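Local coordinates for uncharacterized conserved protein (Idiomarina loihiensis, PDB 2QSD) that is of unknown function but belongs to the DUF1543 family of conserved proteins, built largely of antiparallel beta-sheets, at residues Glu38-Tyr41 against Pro42-Lys46. Numbering follows the deposited sequence.
Sequences EETY and PAIRK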
loop_
_atom_site.group_PDB
_atom_site.type_symbol
_atom_site.label_atom_id
_atom_site.label_comp_id
_atom_site.label_asym_id
_atom_site.label_seq_id
_atom_site.Cartn_x
_atom_site.Cartn_y
_atom_site.Cartn_z
ATOM N N GLU A 38 -7.240 17.580 -13.790
ATOM C CA GLU A 38 -8.661 17.510 -13.411
ATOM C C GLU A 38 -9.526 16.754 -14.414
ATOM O O GLU A 38 -10.570 16.217 -14.056
ATOM C CB GLU A 38 -9.246 18.913 -13.212
ATOM C CG GLU A 38 -8.713 19.662 -12.000
ATOM C CD GLU A 38 -9.482 20.945 -11.699
ATOM O OE1 GLU A 38 -10.219 21.443 -12.584
ATOM O OE2 GLU A 38 -9.341 21.460 -10.565
ATOM N N GLU A 39 -9.093 16.712 -15.669
ATOM C CA GLU A 39 -9.832 15.988 -16.697
ATOM C C GLU A 39 -9.543 14.488 -16.707
ATOM O O GLU A 39 -10.117 13.753 -17.508
ATOM C CB GLU A 39 -9.607 16.613 -18.077
ATOM C CG GLU A 39 -10.357 17.930 -18.267
ATOM C CD GLU A 39 -10.165 18.523 -19.647
ATOM O OE1 GLU A 39 -10.881 18.102 -20.581
ATOM O OE2 GLU A 39 -9.305 19.416 -19.795
ATOM N N THR A 40 -8.665 14.036 -15.814
ATOM C CA THR A 40 -8.372 12.610 -15.684
ATOM C C THR A 40 -9.121 11.975 -14.508
ATOM O O THR A 40 -9.066 10.751 -14.324
ATOM C CB THR A 40 -6.863 12.330 -15.532
ATOM O OG1 THR A 40 -6.407 12.786 -14.253
ATOM C CG2 THR A 40 -6.055 13.000 -16.643
ATOM N N TYR A 41 -9.821 12.807 -13.732
ATOM C CA TYR A 41 -10.532 12.356 -12.529
ATOM C C TYR A 41 -11.516 11.194 -12.748
ATOM O O TYR A 41 -11.497 10.248 -11.960
ATOM C CB TYR A 41 -11.187 13.519 -11.765
ATOM C CG TYR A 41 -10.225 14.466 -11.069
ATOM C CD1 TYR A 41 -8.869 14.149 -10.923
ATOM C CD2 TYR A 41 -10.680 15.670 -10.518
ATOM C CE1 TYR A 41 -7.992 15.012 -10.278
ATOM C CE2 TYR A 41 -9.802 16.544 -9.860
ATOM C CZ TYR A 41 -8.461 16.201 -9.750
ATOM O OH TYR A 41 -7.575 17.035 -9.112
ATOM N N PRO A 42 -12.374 11.252 -13.802
ATOM C CA PRO A 42 -13.207 10.075 -14.100
ATOM C C PRO A 42 -12.427 8.782 -14.316
ATOM O O PRO A 42 -12.849 7.726 -13.838
ATOM C CB PRO A 42 -13.920 10.475 -15.401
ATOM C CG PRO A 42 -14.011 11.948 -15.321
ATOM C CD PRO A 42 -12.693 12.361 -14.727
ATOM N N ALA A 43 -11.299 8.877 -15.015
ATOM C CA ALA A 43 -10.473 7.718 -15.315
ATOM C C ALA A 43 -9.730 7.216 -14.083
ATOM O O ALA A 43 -9.434 6.027 -13.979
ATOM C CB ALA A 43 -9.497 8.033 -16.438
ATOM N N ILE A 44 -9.427 8.122 -13.156
ATOM C CA ILE A 44 -8.809 7.739 -11.890
ATOM C C ILE A 44 -9.822 6.992 -11.037
ATOM O O ILE A 44 -9.538 5.890 -10.550
ATOM C CB ILE A 44 -8.259 8.954 -11.123
ATOM C CG1 ILE A 44 -7.102 9.574 -11.900
ATOM C CG2 ILE A 44 -7.781 8.543 -9.726
ATOM C CD1 ILE A 44 -6.635 10.890 -11.337
ATOM N N ARG A 45 -11.005 7.587 -10.890
ATOM C CA ARG A 45 -12.114 6.969 -10.156
ATOM C C ARG A 45 -12.490 5.583 -10.669
ATOM O O ARG A 45 -12.695 4.673 -9.868
ATOM C CB ARG A 45 -13.342 7.876 -10.136
ATOM C CG ARG A 45 -13.213 9.035 -9.166
ATOM C CD ARG A 45 -14.577 9.489 -8.678
ATOM N NE ARG A 45 -14.496 10.356 -7.501
ATOM C CZ ARG A 45 -14.364 9.924 -6.247
ATOM N NH1 ARG A 45 -14.303 10.800 -5.251
ATOM N NH2 ARG A 45 -14.284 8.623 -5.980
ATOM N N LYS A 46 -12.542 5.414 -11.989
ATOM C CA LYS A 46 -12.909 4.119 -12.564
ATOM C C LYS A 46 -11.760 3.107 -12.591
ATOM O O LYS A 46 -11.993 1.908 -12.739
ATOM C CB LYS A 46 -13.571 4.278 -13.945
ATOM C CG LYS A 46 -12.627 4.442 -15.124
ATOM C CD LYS A 46 -13.305 4.036 -16.439
ATOM C CE LYS A 46 -14.440 4.984 -16.839
ATOM N NZ LYS A 46 -15.084 4.577 -18.126
#
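Thr40 and Tyr41 each take a backbone hydrogen bond from the residue four further on, Ile44 and Arg45. Ile44 N donates to Thr40 O at 2.9 Å with a somewhat bent N-H (145°), whereas Arg45 N reaches Tyr41 O almost straight (175°). Pro42 has no N-H to give, but in the first turn of a helix that N-H would not be needed for an i to i+4 bond. These bonds belong to the first turn of the short helix 41-47, which packs against the antiparallel sheet through strands 9-17 and 26-34. On that inner side Ile44 carries CG1 anti to its own carbonyl carbon (chi1 -66°), and the extended branch lays the Ile44 CD1 methyl against the Thr40 hydroxyl (OG1, 3.5 Å). The apolar contacts are Ile44 CD1 with Tyr41 CD1 at 4.0 Å, at the ring edge and near its plane, and Tyr41 CB with Pro42 CD. Val32, Val15 and Leu178 also touch Ile44. With an alanine here, the helix would probably lose its contact with Val15 and Leu178, leaving a gap there and the Tyr41 ring edge without its methyl neighbour. Glu38 CA sits over the centre of one face of that ring. Among the polar ends, Thr40 OG1 is hydrogen-bonded to Met37 O, and Arg45 NE donates to Pro179 O.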